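Local atomic coordinates of putative exported protein (Bacteroides fragilis, PDB entry 4RAA), a protein that is of unknown function but folds as a six-bladed beta-propeller of the YWTD superfamily and is probably an exported protein. Residues H218-E223 against Y257-T262; I11-H16 against L266-M271. One frame throughout, in Å; residues are numbered along the deposited sequence.

Interaction 1: H218-E223 against Y257-T262; sequences HSFSFE and YCVEET
His218 overlaps the carboxylate end of Glu261 at its imidazole edge. NE2 of His218 donates a hydrogen bond to OE2 of Glu261 at 2.9 Å. The bond is bent, with an N-H...O angle of 136°. The two flat groups do not share a plane. Ring and carboxylate are turned 75° apart, and NE2 reaches OE2 from above the carboxylate plane. OE2 itself lies somewhat out of the imidazole plane, which helps explain the bend.

The two side chains approach from opposite directions. Glu261 holds CG anti to its backbone N (chi1 -160°), and the chain is extended beyond CG. That carries the carboxylate across the gap between the strands, whose CA atoms at His218 and Glu261 are 10.7 Å apart. The carboxylate has other partners besides the histidine. OE1 forms a hydrogen bond with the hydroxyl of Tyr190, and OE2 a salt bridge with Lys283. Tyr190, His218 and Lys283 together grip this buried carboxylate; the nearby lysine would probably favour the ionised carboxylate.

Two residues on from His218, and two back from Glu261, the contact is apolar. CE2 of Phe220 lies 4.2 Å from CG2 of Val259, and the methyl comes to the ring obliquely. Phe220 and Val259 both also rest on Ile206 of strand 203-210. Tyr257 and Phe222 also point into the gap, and both touch Leu204 of the same strand.

The contact therefore has a polar end at His218 and Glu261 and an apolar middle. It joins strand 213-222 of one sheet to strand 254-261, an outer strand of the next. The facing of two consecutive sheets, filled by side chains from both, is characteristic of neighbouring blades in a beta-propeller.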
ATOM      1  N   HIS A 218     -32.706   9.659  -7.800  1.00 34.57           N
ATOM      2  CA  HIS A 218     -33.362  10.182  -9.019  1.00 34.77           C
ATOM      3  C   HIS A 218     -33.561   9.045 -10.009  1.00 34.66           C
ATOM      4  O   HIS A 218     -32.735   8.143 -10.061  1.00 33.84           O
ATOM      5  CB  HIS A 218     -32.514  11.258  -9.739  1.00 33.75           C
ATOM      6  CG  HIS A 218     -31.990  12.344  -8.847  1.00 33.90           C
ATOM      7  ND1 HIS A 218     -32.731  13.451  -8.500  1.00 34.69           N
ATOM      8  CD2 HIS A 218     -30.790  12.492  -8.239  1.00 33.77           C
ATOM      9  CE1 HIS A 218     -32.015  14.231  -7.712  1.00 34.68           C
ATOM     10  NE2 HIS A 218     -30.831  13.673  -7.539  1.00 34.02           N
ATOM     11  N   SER A 219     -34.658   9.078 -10.761  1.00 35.70           N
ATOM     12  CA  SER A 219     -34.885   8.140 -11.874  1.00 36.67           C
ATOM     13  C   SER A 219     -35.279   8.960 -13.115  1.00 36.91           C
ATOM     14  O   SER A 219     -35.934  10.001 -12.994  1.00 37.42           O
ATOM     15  CB  SER A 219     -35.910   7.055 -11.540  1.00 38.06           C
ATOM     16  OG  SER A 219     -37.200   7.592 -11.334  1.00 40.27           O
ATOM     17  N   PHE A 220     -34.856   8.502 -14.291  1.00 36.88           N
ATOM     18  CA  PHE A 220     -35.109   9.216 -15.541  1.00 37.74           C
ATOM     19  C   PHE A 220     -35.934   8.417 -16.538  1.00 39.04           C
ATOM     20  O   PHE A 220     -35.979   7.191 -16.508  1.00 39.61           O
ATOM     21  CB  PHE A 220     -33.793   9.594 -16.214  1.00 37.53           C
ATOM     22  CG  PHE A 220     -32.794  10.219 -15.287  1.00 37.85           C
ATOM     23  CD1 PHE A 220     -32.962  11.532 -14.857  1.00 38.30           C
ATOM     24  CD2 PHE A 220     -31.675   9.498 -14.839  1.00 38.28           C
ATOM     25  CE1 PHE A 220     -32.042  12.129 -13.995  1.00 38.29           C
ATOM     26  CE2 PHE A 220     -30.751  10.086 -13.971  1.00 38.12           C
ATOM     27  CZ  PHE A 220     -30.939  11.409 -13.550  1.00 37.72           C
ATOM     28  N   SER A 221     -36.612   9.160 -17.398  1.00 40.37           N
ATOM     29  CA  SER A 221     -37.351   8.624 -18.532  1.00 42.22           C
ATOM     30  C   SER A 221     -37.227   9.701 -19.612  1.00 42.11           C
ATOM     31  O   SER A 221     -37.255  10.900 -19.299  1.00 41.94           O
ATOM     32  CB  SER A 221     -38.816   8.337 -18.190  1.00 43.93           C
ATOM     33  OG  SER A 221     -39.504   9.530 -17.870  1.00 44.58           O
ATOM     34  N   PHE A 222     -37.042   9.267 -20.855  1.00 42.47           N
ATOM     35  CA  PHE A 222     -36.902  10.158 -22.002  1.00 42.21           C
ATOM     36  C   PHE A 222     -37.979   9.774 -22.993  1.00 44.07           C
ATOM     37  O   PHE A 222     -38.242   8.591 -23.173  1.00 45.33           O
ATOM     38  CB  PHE A 222     -35.506  10.003 -22.608  1.00 41.42           C
ATOM     39  CG  PHE A 222     -34.390  10.350 -21.653  1.00 39.30           C
ATOM     40  CD1 PHE A 222     -33.915   9.399 -20.731  1.00 38.96           C
ATOM     41  CD2 PHE A 222     -33.812  11.622 -21.659  1.00 38.11           C
ATOM     42  CE1 PHE A 222     -32.886   9.712 -19.835  1.00 37.74           C
ATOM     43  CE2 PHE A 222     -32.781  11.938 -20.774  1.00 37.68           C
ATOM     44  CZ  PHE A 222     -32.322  10.985 -19.851  1.00 37.25           C
ATOM     45  N   GLU A 223     -38.615  10.766 -23.612  1.00 45.78           N
ATOM     46  CA  GLU A 223     -39.682  10.516 -24.586  1.00 47.91           C
ATOM     47  C   GLU A 223     -39.086   9.820 -25.820  1.00 48.13           C
ATOM     48  O   GLU A 223     -38.008  10.201 -26.298  1.00 47.12           O
ATOM     49  CB  GLU A 223     -40.395  11.830 -24.981  1.00 48.96           C
ATOM     50  CG  GLU A 223     -41.585  11.672 -25.941  1.00 51.14           C
ATOM     51  CD  GLU A 223     -42.161  12.986 -26.466  1.00 51.81           C
ATOM     52  OE1 GLU A 223     -41.434  13.999 -26.565  1.00 50.48           O
ATOM     53  OE2 GLU A 223     -43.360  12.993 -26.819  1.00 53.48           O
ATOM     54  N   TYR A 257     -24.906   7.653 -21.588  1.00 31.41           N
ATOM     55  CA  TYR A 257     -25.447   8.771 -20.796  1.00 30.80           C
ATOM     56  C   TYR A 257     -24.571   9.059 -19.590  1.00 29.93           C
ATOM     57  O   TYR A 257     -24.147   8.115 -18.929  1.00 30.02           O
ATOM     58  CB  TYR A 257     -26.922   8.565 -20.367  1.00 31.35           C
ATOM     59  CG  TYR A 257     -27.172   7.781 -19.085  1.00 31.09           C
ATOM     60  CD1 TYR A 257     -27.211   6.377 -19.082  1.00 31.40           C
ATOM     61  CD2 TYR A 257     -27.383   8.453 -17.864  1.00 30.58           C
ATOM     62  CE1 TYR A 257     -27.441   5.669 -17.897  1.00 31.54           C
ATOM     63  CE2 TYR A 257     -27.619   7.755 -16.679  1.00 30.54           C
ATOM     64  CZ  TYR A 257     -27.650   6.368 -16.700  1.00 30.73           C
ATOM     65  OH  TYR A 257     -27.888   5.695 -15.550  1.00 30.21           O
ATOM     66  N   CYS A 258     -24.269  10.343 -19.352  1.00 29.62           N
ATOM     67  CA  CYS A 258     -23.486  10.762 -18.181  0.50 29.26           C
ATOM     68  C   CYS A 258     -24.323  11.766 -17.392  1.00 29.68           C
ATOM     69  O   CYS A 258     -25.164  12.452 -17.957  1.00 31.31           O
ATOM     70  CB  CYS A 258     -22.123  11.341 -18.584  0.50 28.53           C
ATOM     71  SG  CYS A 258     -22.128  13.021 -19.234  0.50 28.49           S
ATOM     72  N   VAL A 259     -24.102  11.825 -16.083  1.00 29.79           N
ATOM     73  CA  VAL A 259     -24.841  12.730 -15.195  1.00 30.52           C
ATOM     74  C   VAL A 259     -23.872  13.521 -14.314  1.00 30.34           C
ATOM     75  O   VAL A 259     -22.895  12.959 -13.771  1.00 29.67           O
ATOM     76  CB  VAL A 259     -25.825  11.982 -14.244  1.00 31.24           C
ATOM     77  CG1 VAL A 259     -26.608  12.975 -13.373  1.00 31.76           C
ATOM     78  CG2 VAL A 259     -26.789  11.088 -15.022  1.00 31.98           C
ATOM     79  N   GLU A 260     -24.158  14.822 -14.230  1.00 30.72           N
ATOM     80  CA  GLU A 260     -23.434  15.728 -13.333  0.50 31.21           C
ATOM     81  C   GLU A 260     -24.506  16.450 -12.521  1.00 31.69           C
ATOM     82  O   GLU A 260     -25.492  16.956 -13.057  1.00 32.34           O
ATOM     83  CB  GLU A 260     -22.497  16.688 -14.068  0.50 31.31           C
ATOM     84  CG  GLU A 260     -21.739  17.643 -13.135  0.50 32.29           C
ATOM     85  CD  GLU A 260     -21.115  16.968 -11.905  0.50 32.46           C
ATOM     86  OE1 GLU A 260     -20.600  15.826 -12.008  0.50 32.54           O
ATOM     87  OE2 GLU A 260     -21.117  17.601 -10.825  0.50 32.76           O
ATOM     88  N   GLU A 261     -24.325  16.454 -11.204  1.00 31.96           N
ATOM     89  CA  GLU A 261     -25.299  17.054 -10.293  1.00 32.53           C
ATOM     90  C   GLU A 261     -24.645  18.129  -9.420  1.00 33.22           C
ATOM     91  O   GLU A 261     -23.462  18.027  -9.095  1.00 32.53           O
ATOM     92  CB  GLU A 261     -25.931  15.946  -9.431  1.00 32.58           C
ATOM     93  CG  GLU A 261     -27.266  16.344  -8.800  1.00 33.32           C
ATOM     94  CD  GLU A 261     -27.928  15.258  -7.957  1.00 33.35           C
ATOM     95  OE1 GLU A 261     -27.640  14.047  -8.094  1.00 33.84           O
ATOM     96  OE2 GLU A 261     -28.789  15.629  -7.137  1.00 33.64           O
ATOM     97  N   THR A 262     -25.416  19.176  -9.105  1.00 35.03           N
ATOM     98  CA  THR A 262     -25.007  20.263  -8.192  1.00 36.95           C
ATOM     99  C   THR A 262     -26.151  20.437  -7.179  1.00 40.08           C
ATOM    100  O   THR A 262     -27.075  19.623  -7.166  1.00 39.59           O
ATOM    101  CB  THR A 262     -24.708  21.596  -8.937  1.00 36.75           C
ATOM    102  OG1 THR A 262     -25.913  22.159  -9.464  1.00 36.93           O
ATOM    103  CG2 THR A 262     -23.699  21.396 -10.062  1.00 35.71           C
TER

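Interaction 2: I11-H16 against L266-M271; sequences ISFKEH and LFVCYM
Phe13 and Val268 make the closer of two apolar contacts. CZ of Phe13, at the far end of the ring, lies 3.9 Å from CG2 of Val268. The methyl approaches the ring at a slant. CG of Phe13 is anti to its carbonyl carbon (chi1 -68°), and the ring reaches across to strand 265-272. In Val268 it is the branch beside the backbone N, CG2, that meets the ring.

The second contact is aliphatic. CD1 of Ile11 meets CD1 of Leu266 at 4.5 Å. Both residues are buried. The pairs Ile11-Leu266 and Phe13-Val268 advance in the same sense along both strands, with CA atoms 10.2 and 10.0 Å apart. Such spacing fits two sheets packed face to face.

No hydrogen bond crosses between the segments. Backbone bonds instead tie Ile11 and Phe13 to strand 213-222. Leu266 bonds to Tyr281 of strand 275-282 and Phe267 to Glu260 of strand 254-261. Phe220 of strand 213-222 also borders the contact, touching Ile11, Phe13 and Leu266. Strand 287-292 adds Thr288, which touches both Ile11 and Phe13.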
ATOM      1  N   ILE A  11     -37.917  11.982 -13.344  1.00 48.07           N
ATOM      2  CA  ILE A  11     -37.493  13.213 -14.012  1.00 44.36           C
ATOM      3  C   ILE A  11     -37.741  12.904 -15.490  1.00 44.20           C
ATOM      4  O   ILE A  11     -36.916  12.261 -16.137  1.00 43.65           O
ATOM      5  CB  ILE A  11     -36.026  13.566 -13.704  1.00 42.72           C
ATOM      6  CG1 ILE A  11     -35.884  13.891 -12.214  1.00 42.31           C
ATOM      7  CG2 ILE A  11     -35.552  14.759 -14.547  1.00 43.03           C
ATOM      8  CD1 ILE A  11     -34.468  14.166 -11.752  1.00 40.74           C
ATOM      9  N   SER A  12     -38.897  13.332 -15.995  1.00 44.75           N
ATOM     10  CA  SER A  12     -39.313  13.059 -17.370  1.00 44.66           C
ATOM     11  C   SER A  12     -38.772  14.118 -18.291  1.00 43.05           C
ATOM     12  O   SER A  12     -38.992  15.293 -18.043  1.00 42.45           O
ATOM     13  CB  SER A  12     -40.839  13.052 -17.485  1.00 46.81           C
ATOM     14  OG  SER A  12     -41.406  12.101 -16.605  1.00 48.98           O
ATOM     15  N   PHE A  13     -38.075  13.692 -19.344  1.00 42.40           N
ATOM     16  CA  PHE A  13     -37.540  14.577 -20.373  1.00 42.76           C
ATOM     17  C   PHE A  13     -38.351  14.390 -21.656  1.00 45.30           C
ATOM     18  O   PHE A  13     -38.419  13.284 -22.179  1.00 46.34           O
ATOM     19  CB  PHE A  13     -36.081  14.246 -20.658  1.00 41.23           C
ATOM     20  CG  PHE A  13     -35.156  14.566 -19.530  1.00 39.76           C
ATOM     21  CD1 PHE A  13     -34.754  15.878 -19.304  1.00 39.44           C
ATOM     22  CD2 PHE A  13     -34.667  13.568 -18.699  1.00 39.02           C
ATOM     23  CE1 PHE A  13     -33.896  16.197 -18.258  1.00 38.22           C
ATOM     24  CE2 PHE A  13     -33.801  13.880 -17.659  1.00 37.90           C
ATOM     25  CZ  PHE A  13     -33.417  15.195 -17.435  1.00 37.31           C
ATOM     26  N   LYS A  14     -38.965  15.459 -22.158  1.00 47.42           N
ATOM     27  CA  LYS A  14     -39.717  15.402 -23.422  1.00 50.99           C
ATOM     28  C   LYS A  14     -38.655  15.628 -24.500  1.00 50.19           C
ATOM     29  O   LYS A  14     -37.592  16.174 -24.190  1.00 47.56           O
ATOM     30  CB  LYS A  14     -40.863  16.427 -23.448  1.00 54.44           C
ATOM     31  CG  LYS A  14     -41.730  16.369 -22.189  1.00 57.70           C
ATOM     32  CD  LYS A  14     -43.055  17.114 -22.285  1.00 64.49           C
ATOM     33  CE  LYS A  14     -44.220  16.223 -22.710  1.00 70.15           C
ATOM     34  NZ  LYS A  14     -44.058  15.620 -24.058  1.00 73.83           N
ATOM     35  N   GLU A  15     -38.906  15.177 -25.736  1.00 51.99           N
ATOM     36  CA  GLU A  15     -37.900  15.272 -26.824  1.00 52.58           C
ATOM     37  C   GLU A  15     -37.453  16.692 -27.074  1.00 51.48           C
ATOM     38  O   GLU A  15     -36.299  17.013 -26.857  1.00 48.92           O
ATOM     39  CB  GLU A  15     -38.383  14.674 -28.158  1.00 57.10           C
ATOM     40  CG  GLU A  15     -38.471  13.154 -28.195  1.00 61.59           C
ATOM     41  CD  GLU A  15     -38.776  12.596 -29.582  1.00 66.92           C
ATOM     42  OE1 GLU A  15     -38.218  13.102 -30.582  1.00 67.64           O
ATOM     43  OE2 GLU A  15     -39.555  11.619 -29.669  1.00 71.03           O
ATOM     44  N   HIS A  16     -38.393  17.533 -27.494  1.00 54.03           N
ATOM     45  CA  HIS A  16     -38.119  18.923 -27.834  1.00 55.71           C
ATOM     46  C   HIS A  16     -38.555  19.865 -26.718  1.00 50.42           C
ATOM     47  O   HIS A  16     -39.290  19.489 -25.811  1.00 49.64           O
ATOM     48  CB  HIS A  16     -38.844  19.311 -29.140  1.00 62.41           C
ATOM     49  CG  HIS A  16     -38.579  18.377 -30.287  1.00 72.55           C
ATOM     50  ND1 HIS A  16     -37.347  18.277 -30.902  1.00 77.89           N
ATOM     51  CD2 HIS A  16     -39.397  17.519 -30.945  1.00 77.27           C
ATOM     52  CE1 HIS A  16     -37.413  17.387 -31.876  1.00 78.67           C
ATOM     53  NE2 HIS A  16     -38.647  16.915 -31.927  1.00 81.37           N
ATOM     54  N   LEU A 266     -29.186  19.644 -12.409  1.00 40.36           N
ATOM     55  CA  LEU A 266     -28.720  18.319 -12.791  1.00 37.42           C
ATOM     56  C   LEU A 266     -28.753  18.208 -14.325  1.00 35.26           C
ATOM     57  O   LEU A 266     -29.818  18.310 -14.929  1.00 34.68           O
ATOM     58  CB  LEU A 266     -29.618  17.282 -12.104  1.00 37.45           C
ATOM     59  CG  LEU A 266     -29.395  15.769 -12.212  1.00 36.71           C
ATOM     60  CD1 LEU A 266     -30.149  15.068 -11.089  1.00 37.71           C
ATOM     61  CD2 LEU A 266     -29.810  15.205 -13.566  1.00 37.64           C
ATOM     62  N   PHE A 267     -27.575  18.032 -14.926  1.00 34.13           N
ATOM     63  CA  PHE A 267     -27.398  17.926 -16.392  1.00 34.11           C
ATOM     64  C   PHE A 267     -27.193  16.465 -16.759  1.00 34.04           C
ATOM     65  O   PHE A 267     -26.449  15.750 -16.068  1.00 33.54           O
ATOM     66  CB  PHE A 267     -26.165  18.707 -16.860  1.00 33.11           C
ATOM     67  CG  PHE A 267     -26.340  20.206 -16.942  1.00 33.56           C
ATOM     68  CD1 PHE A 267     -27.256  20.921 -16.155  1.00 34.44           C
ATOM     69  CD2 PHE A 267     -25.475  20.932 -17.760  1.00 33.86           C
ATOM     70  CE1 PHE A 267     -27.352  22.304 -16.260  1.00 35.27           C
ATOM     71  CE2 PHE A 267     -25.560  22.317 -17.851  1.00 34.70           C
ATOM     72  CZ  PHE A 267     -26.501  23.005 -17.102  1.00 34.78           C
ATOM     73  N   VAL A 268     -27.830  16.042 -17.852  1.00 34.47           N
ATOM     74  CA  VAL A 268     -27.751  14.666 -18.340  1.00 34.73           C
ATOM     75  C   VAL A 268     -27.380  14.667 -19.825  1.00 36.16           C
ATOM     76  O   VAL A 268     -28.228  14.951 -20.667  1.00 36.95           O
ATOM     77  CB  VAL A 268     -29.095  13.907 -18.148  1.00 35.18           C
ATOM     78  CG1 VAL A 268     -28.894  12.407 -18.357  1.00 34.66           C
ATOM     79  CG2 VAL A 268     -29.684  14.165 -16.765  1.00 36.96           C
ATOM     80  N   CYS A 269     -26.116  14.393 -20.146  1.00 37.46           N
ATOM     81  CA  CYS A 269     -25.708  14.243 -21.548  1.00 40.05           C
ATOM     82  C   CYS A 269     -25.964  12.802 -21.905  1.00 38.50           C
ATOM     83  O   CYS A 269     -25.778  11.927 -21.061  1.00 39.16           O
ATOM     84  CB  CYS A 269     -24.244  14.563 -21.778  1.00 42.66           C
ATOM     85  SG  CYS A 269     -23.863  16.273 -21.412  1.00 50.84           S
ATOM     86  N   TYR A 270     -26.415  12.569 -23.133  1.00 37.55           N
ATOM     87  CA  TYR A 270     -26.681  11.223 -23.631  1.00 37.69           C
ATOM     88  C   TYR A 270     -26.631  11.130 -25.163  1.00 39.58           C
ATOM     89  O   TYR A 270     -26.551  12.151 -25.843  1.00 39.13           O
ATOM     90  CB  TYR A 270     -28.021  10.698 -23.079  1.00 37.23           C
ATOM     91  CG  TYR A 270     -29.256  11.459 -23.505  1.00 36.91           C
ATOM     92  CD1 TYR A 270     -29.707  12.568 -22.786  1.00 36.35           C
ATOM     93  CD2 TYR A 270     -30.002  11.052 -24.621  1.00 38.13           C
ATOM     94  CE1 TYR A 270     -30.854  13.268 -23.179  1.00 37.02           C
ATOM     95  CE2 TYR A 270     -31.153  11.741 -25.021  1.00 38.50           C
ATOM     96  CZ  TYR A 270     -31.581  12.841 -24.293  1.00 37.46           C
ATOM     97  OH  TYR A 270     -32.709  13.510 -24.686  1.00 37.04           O
HETATM   98  N   MSE A 271     -26.665   9.901 -25.676  1.00 42.29           N
HETATM   99  CA  MSE A 271     -26.628   9.627 -27.113  1.00 46.13           C
HETATM  100  C   MSE A 271     -27.810   8.796 -27.535  1.00 47.34           C
HETATM  101  O   MSE A 271     -28.251   7.908 -26.796  1.00 44.97           O
HETATM  102  CB  MSE A 271     -25.315   8.940 -27.406  1.00 51.05           C
HETATM  103  CG  MSE A 271     -24.146   9.915 -27.256  1.00 56.80           C
HETATM  104 SE   MSE A 271     -22.964   9.655 -28.801  0.75 70.07          SE
HETATM  105  CE  MSE A 271     -21.316   9.612 -27.703  1.00 66.13           C
TER

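Interactions 1 and 2 lie side by side, with centres about 6 Å apart, in one interface between two sheets. Strands 10-13 and 213-222 are parallel neighbours in one sheet. Strands 254-261 and 265-272 are antiparallel neighbours in the other. Along the chain the order is 11-16, 218-223, 257-262, 266-271, so the outer two segments form interaction 2 and the inner two interaction 1. Phe222 bridges the sets, touching both Phe13 and Tyr270. The early strand 10-13 thus extends the sheet formed by strands 189-192, 195-200, 203-210 and 213-222. Together they pack against the following blade, bringing distant parts of the chain into one largely buried interface between blades.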